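Local coordinates for RNA-binding protein RO60 (Deinococcus radiodurans, PDB 2NVO) that binds several small RNAs that accumulate during recovery from ultraviolet irradiation and contributes to the resistance of the bacterium to that radiation, at residues Leu171-Tyr176 / Lys205-Gly210; Phe142-Gly147 / Asp180-Ala185; Pro422-Thr425 / Gln431-Gln434; Ala406-Phe411 / Leu418-Arg423. All blocks are in the same frame, centred on the assembly; numbering follows the deposited sequence.

Contact 1: residues Leu171-Tyr176 / Lys205-Gly210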
loop_
_atom_site.group_PDB
_atom_site.type_symbol
_atom_site.label_atom_id
_atom_site.label_comp_id
_atom_site.label_asym_id
_atom_site.label_seq_id
_atom_site.Cartn_x
_atom_site.Cartn_y
_atom_site.Cartn_z
ATOM N N LEU A 171 15.376 0.820 -17.813
ATOM C CA LEU A 171 14.685 1.368 -16.658
ATOM C C LEU A 171 15.392 0.961 -15.372
ATOM O O LEU A 171 15.643 1.796 -14.499
ATOM C CB LEU A 171 13.231 0.886 -16.637
ATOM C CG LEU A 171 12.402 1.285 -15.410
ATOM C CD1 LEU A 171 12.185 2.791 -15.376
ATOM C CD2 LEU A 171 11.065 0.543 -15.373
ATOM N N TRP A 172 15.713 -0.327 -15.263
ATOM C CA TRP A 172 16.442 -0.837 -14.103
ATOM C C TRP A 172 17.798 -0.157 -14.011
ATOM O O TRP A 172 18.281 0.122 -12.914
ATOM C CB TRP A 172 16.636 -2.352 -14.189
ATOM C CG TRP A 172 15.389 -3.157 -13.926
ATOM C CD1 TRP A 172 14.094 -2.733 -14.044
ATOM C CD2 TRP A 172 15.324 -4.533 -13.531
ATOM N NE1 TRP A 172 13.229 -3.754 -13.732
ATOM C CE2 TRP A 172 13.960 -4.873 -13.419
ATOM C CE3 TRP A 172 16.289 -5.513 -13.265
ATOM C CZ2 TRP A 172 13.535 -6.149 -13.052
ATOM C CZ3 TRP A 172 15.866 -6.784 -12.906
ATOM C CH2 TRP A 172 14.503 -7.088 -12.792
ATOM N N ALA A 173 18.401 0.128 -15.164
ATOM C CA ALA A 173 19.740 0.718 -15.198
ATOM C C ALA A 173 19.786 2.128 -14.610
ATOM O O ALA A 173 20.832 2.568 -14.126
ATOM C CB ALA A 173 20.295 0.722 -16.619
ATOM N N VAL A 174 18.659 2.833 -14.659
ATOM C CA VAL A 174 18.627 4.227 -14.228
ATOM C C VAL A 174 17.845 4.417 -12.930
ATOM O O VAL A 174 18.036 5.395 -12.217
ATOM C CB VAL A 174 18.024 5.148 -15.314
ATOM C CG1 VAL A 174 18.841 5.074 -16.591
ATOM C CG2 VAL A 174 16.582 4.777 -15.588
ATOM N N LYS A 175 16.966 3.477 -12.624
ATOM C CA LYS A 175 16.050 3.648 -11.509
ATOM C C LYS A 175 16.262 2.637 -10.375
ATOM O O LYS A 175 16.091 2.974 -9.201
ATOM C CB LYS A 175 14.598 3.627 -12.011
ATOM C CG LYS A 175 13.558 3.333 -10.941
ATOM C CD LYS A 175 12.196 3.044 -11.565
ATOM C CE LYS A 175 11.151 4.054 -11.139
ATOM N NZ LYS A 175 10.656 3.737 -9.772
ATOM N N TYR A 176 16.651 1.410 -10.712
ATOM C CA TYR A 176 16.788 0.362 -9.695
ATOM C C TYR A 176 18.234 -0.131 -9.541
ATOM O O TYR A 176 18.465 -1.329 -9.342
ATOM C CB TYR A 176 15.876 -0.832 -10.014
ATOM C CG TYR A 176 14.411 -0.488 -10.203
ATOM C CD1 TYR A 176 13.621 -0.087 -9.127
ATOM C CD2 TYR A 176 13.810 -0.588 -11.455
ATOM C CE1 TYR A 176 12.270 0.224 -9.297
ATOM C CE2 TYR A 176 12.459 -0.276 -11.638
ATOM C CZ TYR A 176 11.697 0.127 -10.558
ATOM O OH TYR A 176 10.363 0.431 -10.737
ATOM N N LYS A 205 25.987 -4.643 -19.995
ATOM C CA LYS A 205 27.359 -4.182 -19.844
ATOM C C LYS A 205 27.406 -2.821 -19.149
ATOM O O LYS A 205 28.254 -2.587 -18.292
ATOM C CB LYS A 205 28.068 -4.102 -21.195
ATOM C CG LYS A 205 29.582 -3.909 -21.074
ATOM C CD LYS A 205 30.209 -3.566 -22.415
ATOM C CE LYS A 205 31.714 -3.335 -22.293
ATOM N NZ LYS A 205 32.482 -4.612 -22.185
ATOM N N PHE A 206 26.495 -1.925 -19.522
ATOM C CA PHE A 206 26.466 -0.601 -18.911
ATOM C C PHE A 206 26.132 -0.688 -17.428
ATOM O O PHE A 206 26.670 0.064 -16.616
ATOM C CB PHE A 206 25.461 0.316 -19.607
ATOM C CG PHE A 206 25.163 1.572 -18.834
ATOM C CD1 PHE A 206 25.977 2.685 -18.954
ATOM C CD2 PHE A 206 24.085 1.628 -17.969
ATOM C CE1 PHE A 206 25.714 3.838 -18.234
ATOM C CE2 PHE A 206 23.819 2.778 -17.245
ATOM C CZ PHE A 206 24.635 3.882 -17.380
ATOM N N MET A 207 25.231 -1.602 -17.087
ATOM C CA MET A 207 24.795 -1.783 -15.707
ATOM C C MET A 207 25.934 -2.260 -14.819
ATOM O O MET A 207 25.896 -2.091 -13.601
ATOM C CB MET A 207 23.615 -2.753 -15.637
ATOM C CG MET A 207 22.316 -2.165 -16.177
ATOM S SD MET A 207 20.942 -3.335 -16.353
ATOM C CE MET A 207 20.533 -3.688 -14.644
ATOM N N VAL A 208 26.948 -2.852 -15.441
ATOM C CA VAL A 208 28.124 -3.305 -14.714
ATOM C C VAL A 208 29.248 -2.268 -14.706
ATOM O O VAL A 208 29.854 -2.028 -13.670
ATOM C CB VAL A 208 28.644 -4.657 -15.252
ATOM C CG1 VAL A 208 29.918 -5.057 -14.542
ATOM C CG2 VAL A 208 27.590 -5.731 -15.077
ATOM N N ASP A 209 29.524 -1.636 -15.841
ATOM C CA ASP A 209 30.686 -0.749 -15.901
ATOM C C ASP A 209 30.378 0.742 -16.068
ATOM O O ASP A 209 31.296 1.563 -16.126
ATOM C CB ASP A 209 31.696 -1.224 -16.956
ATOM C CG ASP A 209 31.172 -1.095 -18.373
ATOM O OD1 ASP A 209 31.795 -1.678 -19.289
ATOM O OD2 ASP A 209 30.142 -0.414 -18.572
ATOM N N GLY A 210 29.097 1.086 -16.151
ATOM C CA GLY A 210 28.678 2.478 -16.201
ATOM C C GLY A 210 29.154 3.266 -17.412
ATOM O O GLY A 210 28.913 4.470 -17.511
#

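Contact 2: residues Phe142-Gly147 / Asp180-Ala185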
loop_
_atom_site.group_PDB
_atom_site.type_symbol
_atom_site.label_atom_id
_atom_site.label_comp_id
_atom_site.label_asym_id
_atom_site.label_seq_id
_atom_site.Cartn_x
_atom_site.Cartn_y
_atom_site.Cartn_z
ATOM N N PHE A 142 17.151 -11.801 0.734
ATOM C CA PHE A 142 16.553 -12.943 1.435
ATOM C C PHE A 142 17.320 -14.238 1.141
ATOM O O PHE A 142 17.553 -15.058 2.032
ATOM C CB PHE A 142 15.085 -13.148 1.031
ATOM C CG PHE A 142 14.137 -12.116 1.582
ATOM C CD1 PHE A 142 14.115 -11.814 2.942
ATOM C CD2 PHE A 142 13.236 -11.469 0.741
ATOM C CE1 PHE A 142 13.226 -10.865 3.446
ATOM C CE2 PHE A 142 12.346 -10.512 1.243
ATOM C CZ PHE A 142 12.341 -10.217 2.586
ATOM N N ALA A 143 17.697 -14.421 -0.120
ATOM C CA ALA A 143 18.343 -15.659 -0.556
ATOM C C ALA A 143 19.781 -15.808 -0.053
ATOM O O ALA A 143 20.248 -16.925 0.166
ATOM C CB ALA A 143 18.302 -15.772 -2.082
ATOM N N ASP A 144 20.486 -14.694 0.127
ATOM C CA ASP A 144 21.909 -14.783 0.433
ATOM C C ASP A 144 22.163 -15.362 1.819
ATOM O O ASP A 144 23.291 -15.704 2.158
ATOM C CB ASP A 144 22.672 -13.464 0.184
ATOM C CG ASP A 144 22.373 -12.369 1.219
ATOM O OD1 ASP A 144 21.871 -12.666 2.326
ATOM O OD2 ASP A 144 22.671 -11.191 0.909
ATOM N N ALA A 145 21.099 -15.504 2.601
ATOM C CA ALA A 145 21.209 -16.113 3.918
ATOM C C ALA A 145 20.790 -17.575 3.899
ATOM O O ALA A 145 20.552 -18.162 4.950
ATOM C CB ALA A 145 20.373 -15.345 4.924
ATOM N N LEU A 146 20.709 -18.167 2.710
ATOM C CA LEU A 146 20.179 -19.519 2.582
ATOM C C LEU A 146 21.073 -20.432 1.740
ATOM O O LEU A 146 20.843 -21.643 1.676
ATOM C CB LEU A 146 18.770 -19.490 1.975
ATOM C CG LEU A 146 17.711 -18.558 2.570
ATOM C CD1 LEU A 146 16.436 -18.620 1.743
ATOM C CD2 LEU A 146 17.424 -18.897 4.012
ATOM N N GLY A 147 22.081 -19.864 1.088
ATOM C CA GLY A 147 22.960 -20.659 0.250
ATOM C C GLY A 147 23.832 -19.832 -0.672
ATOM O O GLY A 147 23.606 -18.630 -0.833
ATOM N N ASP A 180 20.360 -1.049 -0.926
ATOM C CA ASP A 180 21.183 -1.295 0.256
ATOM C C ASP A 180 22.480 -2.035 -0.104
ATOM O O ASP A 180 23.319 -1.499 -0.818
ATOM C CB ASP A 180 20.387 -2.061 1.314
ATOM C CG ASP A 180 20.850 -1.750 2.728
ATOM O OD1 ASP A 180 21.729 -0.875 2.894
ATOM O OD2 ASP A 180 20.334 -2.379 3.667
ATOM N N GLY A 181 22.641 -3.265 0.376
ATOM C CA GLY A 181 23.832 -4.043 0.060
ATOM C C GLY A 181 23.933 -4.438 -1.414
ATOM O O GLY A 181 24.929 -4.156 -2.085
ATOM N N TRP A 182 22.880 -5.075 -1.916
ATOM C CA TRP A 182 22.839 -5.586 -3.295
ATOM C C TRP A 182 22.647 -4.524 -4.382
ATOM O O TRP A 182 21.796 -3.639 -4.261
ATOM C CB TRP A 182 21.734 -6.638 -3.411
ATOM C CG TRP A 182 22.151 -7.938 -2.862
ATOM C CD1 TRP A 182 21.890 -8.426 -1.612
ATOM C CD2 TRP A 182 22.930 -8.935 -3.530
ATOM N NE1 TRP A 182 22.452 -9.669 -1.465
ATOM C CE2 TRP A 182 23.111 -9.999 -2.622
ATOM C CE3 TRP A 182 23.500 -9.028 -4.802
ATOM C CZ2 TRP A 182 23.828 -11.149 -2.953
ATOM C CZ3 TRP A 182 24.218 -10.174 -5.127
ATOM C CH2 TRP A 182 24.371 -11.217 -4.206
ATOM N N SER A 183 23.428 -4.628 -5.456
ATOM C CA SER A 183 23.248 -3.781 -6.627
ATOM C C SER A 183 23.034 -4.664 -7.855
ATOM O O SER A 183 23.345 -5.849 -7.825
ATOM C CB SER A 183 24.471 -2.890 -6.841
ATOM O OG SER A 183 25.571 -3.632 -7.352
ATOM N N GLN A 184 22.515 -4.088 -8.933
ATOM C CA GLN A 184 22.399 -4.831 -10.194
ATOM C C GLN A 184 23.785 -5.293 -10.642
ATOM O O GLN A 184 23.957 -6.418 -11.122
ATOM C CB GLN A 184 21.751 -3.969 -11.287
ATOM C CG GLN A 184 20.428 -3.336 -10.874
ATOM C CD GLN A 184 19.316 -4.343 -10.705
ATOM O OE1 GLN A 184 18.342 -4.093 -9.996
ATOM N NE2 GLN A 184 19.453 -5.490 -11.349
ATOM N N ALA A 185 24.777 -4.424 -10.480
ATOM C CA ALA A 185 26.163 -4.758 -10.799
ATOM C C ALA A 185 26.643 -6.027 -10.088
ATOM O O ALA A 185 27.237 -6.897 -10.719
ATOM C CB ALA A 185 27.084 -3.593 -10.481
#

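Contact 3: residues Pro422-Thr425 / Gln431-Gln434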
loop_
_atom_site.group_PDB
_atom_site.type_symbol
_atom_site.label_atom_id
_atom_site.label_comp_id
_atom_site.label_asym_id
_atom_site.label_seq_id
_atom_site.Cartn_x
_atom_site.Cartn_y
_atom_site.Cartn_z
ATOM N N PRO A 422 -25.770 7.760 4.338
ATOM C CA PRO A 422 -25.075 8.057 3.094
ATOM C C PRO A 422 -25.281 9.506 2.687
ATOM O O PRO A 422 -24.553 9.997 1.822
ATOM C CB PRO A 422 -25.747 7.124 2.082
ATOM C CG PRO A 422 -26.467 6.110 2.888
ATOM C CD PRO A 422 -26.875 6.806 4.123
ATOM N N ARG A 423 -26.235 10.189 3.309
ATOM C CA ARG A 423 -26.478 11.600 3.006
ATOM C C ARG A 423 -25.571 12.539 3.793
ATOM O O ARG A 423 -25.477 13.727 3.492
ATOM C CB ARG A 423 -27.946 11.965 3.236
ATOM C CG ARG A 423 -28.849 11.592 2.064
ATOM C CD ARG A 423 -30.309 11.446 2.470
ATOM N NE ARG A 423 -30.549 10.173 3.141
ATOM C CZ ARG A 423 -30.768 10.055 4.443
ATOM N NH1 ARG A 423 -30.785 11.142 5.210
ATOM N NH2 ARG A 423 -30.970 8.856 4.974
ATOM N N ASP A 424 -24.910 12.008 4.809
ATOM C CA ASP A 424 -24.024 12.817 5.631
ATOM C C ASP A 424 -22.804 13.264 4.833
ATOM O O ASP A 424 -22.432 12.647 3.837
ATOM C CB ASP A 424 -23.577 12.020 6.871
ATOM C CG ASP A 424 -24.548 12.138 8.035
ATOM O OD1 ASP A 424 -24.620 13.214 8.659
ATOM O OD2 ASP A 424 -25.231 11.145 8.354
ATOM N N THR A 425 -22.193 14.356 5.266
ATOM C CA THR A 425 -20.863 14.716 4.797
ATOM C C THR A 425 -19.822 14.174 5.784
ATOM O O THR A 425 -20.161 13.703 6.861
ATOM C CB THR A 425 -20.674 16.215 4.813
ATOM O OG1 THR A 425 -21.066 16.712 6.095
ATOM C CG2 THR A 425 -21.500 16.881 3.719
ATOM N N GLN A 431 -19.073 14.650 13.547
ATOM C CA GLN A 431 -19.775 15.137 14.735
ATOM C C GLN A 431 -20.697 14.087 15.356
ATOM O O GLN A 431 -20.768 13.967 16.578
ATOM C CB GLN A 431 -20.557 16.415 14.420
ATOM C CG GLN A 431 -19.675 17.615 14.101
ATOM C CD GLN A 431 -20.440 18.741 13.417
ATOM O OE1 GLN A 431 -19.940 19.863 13.303
ATOM N NE2 GLN A 431 -21.658 18.441 12.942
ATOM N N LYS A 432 -21.392 13.318 14.518
ATOM C CA LYS A 432 -22.214 12.225 15.023
ATOM C C LYS A 432 -21.376 11.172 15.717
ATOM O O LYS A 432 -21.887 10.417 16.526
ATOM C CB LYS A 432 -23.041 11.587 13.893
ATOM C CG LYS A 432 -24.184 12.480 13.427
ATOM C CD LYS A 432 -24.956 11.865 12.240
ATOM C CE LYS A 432 -26.092 12.802 11.801
ATOM N NZ LYS A 432 -26.598 12.403 10.475
ATOM N N ALA A 433 -20.078 11.140 15.400
ATOM C CA ALA A 433 -19.146 10.185 15.977
ATOM C C ALA A 433 -18.324 10.799 17.121
ATOM O O ALA A 433 -17.187 10.412 17.352
ATOM C CB ALA A 433 -18.212 9.665 14.907
ATOM N N GLN A 434 -18.913 11.763 17.813
ATOM C CA GLN A 434 -18.292 12.364 18.994
ATOM C C GLN A 434 -19.362 12.538 20.059
ATOM O O GLN A 434 -20.456 13.034 19.796
ATOM C CB GLN A 434 -17.608 13.704 18.650
ATOM C CG GLN A 434 -16.169 13.512 18.126
ATOM C CD GLN A 434 -15.277 12.852 19.174
ATOM O OE1 GLN A 434 -14.828 11.697 19.030
ATOM N NE2 GLN A 434 -15.052 13.568 20.255
#

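Contact 4: residues Ala406-Phe411 / Leu418-Arg423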
loop_
_atom_site.group_PDB
_atom_site.type_symbol
_atom_site.label_atom_id
_atom_site.label_comp_id
_atom_site.label_asym_id
_atom_site.label_seq_id
_atom_site.Cartn_x
_atom_site.Cartn_y
_atom_site.Cartn_z
ATOM N N ALA A 406 -25.002 -1.538 6.041
ATOM C CA ALA A 406 -24.044 -1.059 7.015
ATOM C C ALA A 406 -24.852 -0.319 8.051
ATOM O O ALA A 406 -25.821 0.343 7.733
ATOM C CB ALA A 406 -23.054 -0.143 6.361
ATOM N N LEU A 407 -24.480 -0.459 9.302
ATOM C CA LEU A 407 -25.142 0.300 10.330
ATOM C C LEU A 407 -23.985 0.777 11.191
ATOM O O LEU A 407 -23.086 -0.009 11.434
ATOM C CB LEU A 407 -26.050 -0.635 11.129
ATOM C CG LEU A 407 -26.568 -0.152 12.485
ATOM C CD1 LEU A 407 -27.458 1.051 12.333
ATOM C CD2 LEU A 407 -27.344 -1.283 13.166
ATOM N N THR A 408 -24.005 2.034 11.631
ATOM C CA THR A 408 -22.949 2.537 12.535
ATOM C C THR A 408 -23.466 2.755 13.949
ATOM O O THR A 408 -24.490 3.412 14.165
ATOM C CB THR A 408 -22.327 3.844 12.047
ATOM O OG1 THR A 408 -23.256 4.912 12.277
ATOM C CG2 THR A 408 -21.985 3.750 10.566
ATOM N N MET A 409 -22.760 2.163 14.904
ATOM C CA MET A 409 -23.066 2.284 16.306
ATOM C C MET A 409 -21.881 2.992 16.966
ATOM O O MET A 409 -20.804 3.088 16.380
ATOM C CB MET A 409 -23.231 0.896 16.934
ATOM C CG MET A 409 -24.243 -0.005 16.206
ATOM S SD MET A 409 -25.913 0.614 16.489
ATOM C CE MET A 409 -26.118 0.163 18.210
ATOM N N GLY A 410 -22.087 3.455 18.196
ATOM C CA GLY A 410 -21.048 4.139 18.944
ATOM C C GLY A 410 -21.043 3.697 20.391
ATOM O O GLY A 410 -22.094 3.302 20.934
ATOM N N PHE A 411 -19.858 3.737 21.002
ATOM C CA PHE A 411 -19.687 3.356 22.397
ATOM C C PHE A 411 -19.938 4.601 23.277
ATOM O O PHE A 411 -19.035 5.119 23.943
ATOM C CB PHE A 411 -18.272 2.820 22.644
ATOM C CG PHE A 411 -17.911 1.557 21.860
ATOM C CD1 PHE A 411 -18.118 0.288 22.406
ATOM C CD2 PHE A 411 -17.316 1.639 20.611
ATOM C CE1 PHE A 411 -17.749 -0.836 21.716
ATOM C CE2 PHE A 411 -16.951 0.499 19.913
ATOM C CZ PHE A 411 -17.169 -0.735 20.471
ATOM N N LEU A 418 -25.404 5.766 15.695
ATOM C CA LEU A 418 -24.869 7.115 15.561
ATOM C C LEU A 418 -25.740 7.904 14.595
ATOM O O LEU A 418 -25.704 9.130 14.561
ATOM C CB LEU A 418 -23.408 7.081 15.073
ATOM C CG LEU A 418 -22.268 7.157 16.097
ATOM C CD1 LEU A 418 -22.656 6.715 17.506
ATOM C CD2 LEU A 418 -20.975 6.465 15.621
ATOM N N GLY A 419 -26.542 7.193 13.813
ATOM C CA GLY A 419 -27.438 7.848 12.875
ATOM C C GLY A 419 -26.714 8.487 11.708
ATOM O O GLY A 419 -27.220 9.416 11.084
ATOM N N ILE A 420 -25.515 7.998 11.403
ATOM C CA ILE A 420 -24.831 8.428 10.197
ATOM C C ILE A 420 -25.462 7.758 8.986
ATOM O O ILE A 420 -25.723 6.563 8.998
ATOM C CB ILE A 420 -23.335 8.092 10.228
ATOM C CG1 ILE A 420 -22.671 8.808 11.405
ATOM C CG2 ILE A 420 -22.674 8.506 8.925
ATOM C CD1 ILE A 420 -21.414 8.134 11.890
ATOM N N THR A 421 -25.691 8.529 7.929
ATOM C CA THR A 421 -26.275 7.972 6.708
ATOM C C THR A 421 -25.457 8.368 5.495
ATOM O O THR A 421 -24.551 9.217 5.596
ATOM C CB THR A 421 -27.733 8.449 6.514
ATOM O OG1 THR A 421 -27.734 9.769 5.969
ATOM C CG2 THR A 421 -28.469 8.448 7.844
ATOM N N PRO A 422 -25.770 7.760 4.338
ATOM C CA PRO A 422 -25.075 8.057 3.094
ATOM C C PRO A 422 -25.281 9.506 2.687
ATOM O O PRO A 422 -24.553 9.997 1.822
ATOM C CB PRO A 422 -25.747 7.124 2.082
ATOM C CG PRO A 422 -26.467 6.110 2.888
ATOM C CD PRO A 422 -26.875 6.806 4.123
ATOM N N ARG A 423 -26.235 10.189 3.309
ATOM C CA ARG A 423 -26.478 11.600 3.006
ATOM C C ARG A 423 -25.571 12.539 3.793
ATOM O O ARG A 423 -25.477 13.727 3.492
ATOM C CB ARG A 423 -27.946 11.965 3.236
ATOM C CG ARG A 423 -28.849 11.592 2.064
ATOM C CD ARG A 423 -30.309 11.446 2.470
ATOM N NE ARG A 423 -30.549 10.173 3.141
ATOM C CZ ARG A 423 -30.768 10.055 4.443
ATOM N NH1 ARG A 423 -30.785 11.142 5.210
ATOM N NH2 ARG A 423 -30.970 8.856 4.974
HETATM O O HOH W 1 -25.610 4.242 10.345
#

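Contact 1: residues Leu171-Tyr176 / Lys205-Gly210
The F206 ring meets the methyl of A173 at its edge, near the ring plane. CB of A173 lies 4.1 Å from CD2 of F206. F206 has CG anti to the backbone N (chi1 167°), which turns the ring over to the side of A173. The W172 indole leads away, and it is CB of W172 that meets CE of M207, at 4.1 Å. The W172 side chain also packs on Q184 and L136. The closest touch is between CB of A173 and CG of M207, at 3.6 Å. SD of M207 lies 4.1 Å from CB of A173, and the chain then bends at chi3 to bring CE alongside W172. The contact joins helices 166-175 and 198-209 of the TROVE domain, a horseshoe of HEAT-like helical repeats. The two short axes run nearly parallel, 20° apart, and approach to 9.9 Å. At A173 and M207 the CA atoms come within 5.7 Å. No hydrogen bond crosses, and the pairing is purely apolar. Both segments fall in the region that, by similarity, binds RNA. Further out, F206 also packs on I223 and L227 of helix 219-229, and M207 on L188 of helix 184-191.

Contact 2: residues Phe142-Gly147 / Asp180-Ala185
D144 and W182 meet at the surface of the TROVE domain, where the end of helix 133-143 faces the short, weakly bonded strand at about 182-183 that leads into helix 184-191. The domain is a horseshoe of HEAT-like repeats, and both segments lie in its RNA-binding region, assigned by similarity. The D144 side chain starts toward W182. Its CB already lies beside the indole, 4.1 Å from CZ2 of W182. From there CG is set between the backbone N and the carbonyl carbon (chi1 72°), and it reaches the edge of the indole, in the ring plane, 3.8 Å from NE1 of W182. The two side chains run past one another head to tail, and the carboxylate is turned 32° from the ring plane. W182 also packs on L140 and W149. S183, next in the chain, caps helix 184-191 through its OG on the backbone N of D186. At the tip, OD2 of D144 holds the N-H edge of the indole. This hydrogen bond is 2.8 Å from NE1 of W182 to OD2 of D144, nearly straight at 167°, and it arrives on the anti side of OD2, tilted out of the carboxylate plane.

Contact 3: residues Pro422-Thr425 / Gln431-Gln434
The backbones of D424 and K432 stand well apart, with CA atoms 9.6 Å from each other, so their side chains span the gap. They reach for each other across it and meet in a salt bridge. K432 has CG anti to the carbonyl carbon (chi1 -72°), and beyond CG its chain is fully extended. This carries NZ to a point between the two carboxylate oxygens of D424. There the ammonium is held evenly: NZ of K432 is 2.8 Å from OD1 of D424, and NZ of K432 is also 2.8 Å from OD2 of D424. Each oxygen uses its syn lone pair, the one on the side of the other oxygen, so the bridge is bidentate. Behind the ammonium, CE of K432 lies 3.5 Å from OD1 of D424. Both groups have further partners. OD2 of D424 accepts from the backbone N of T421, and OD1 from the hydroxyl of S428. NZ of K432 also gives a hydrogen bond to the backbone O of G419. The carboxylate is buried, and these donors would probably favour its negative charge. The bridge ties the loop before helix 426-432 to the last turn of that helix, within the VWFA-like domain and away from its metal site. T425 takes the N-cap position of the same helix, its side chain capping a backbone N just inside. D424 packs on L397 of helix 388-402, and K432 rests on I420 in the loop that follows edge strand 415-417.

Contact 4: residues Ala406-Phe411 / Leu418-Arg423
In the mixed sheet of the VWFA-like domain, strand 405-411 pairs antiparallel with the edge strand 415-417, and L418 continues that pairing into the loop. N of L418 gives a hydrogen bond to O of T408, 3.0 Å long with an N-H...O angle of 165°. Beyond L418 the loop draws away and a water bridges the two backbones. It accepts from N of T408 at 3.0 Å and donates to O of I420 at 2.7 Å. The T408 side chain lies roughly perpendicular to those of L418 and I420. Its OG1, set between the backbone N and the carbonyl carbon (chi1 74°), lies 3.5 Å from CB of L418. The same OG1 of T408 lies 3.7 Å from CD1 of I420. Both L418 methyls press on one side of the strand. CD1 of L418 presses on CA of G410 at 3.4 Å, where no side chain intervenes. CD2 of L418 lies 3.5 Å from O of M409. Past the contact, T421 forms an ST turn with N of R423. T408 and I420 both pack on L400 of helix 388-402. L418 touches L369 of the parallel strand 364-369, whereas L407 and M409 lean on W449 of helix 445-452.

From the N terminus, contact 2 opens first, at 142-147. Contact 1 opens at 171-176, before contact 2 closes at 180-185, and closes at 205-210. The two therefore cross, and together they tie helices 133-143, 166-175, 184-191 and 198-209 of the horseshoe. They also touch, through M207 and Q184. On the opposite side of the chain's centre, with centres at least 50 Å away, contact 4 closes over the hairpin of strands 405-411 and 415-417. Contact 3 starts in the loop that follows, sharing P422 and R423, and closes over helix 426-432. Their centres are 7 Å apart, both within the VWFA-like domain that closes the ring.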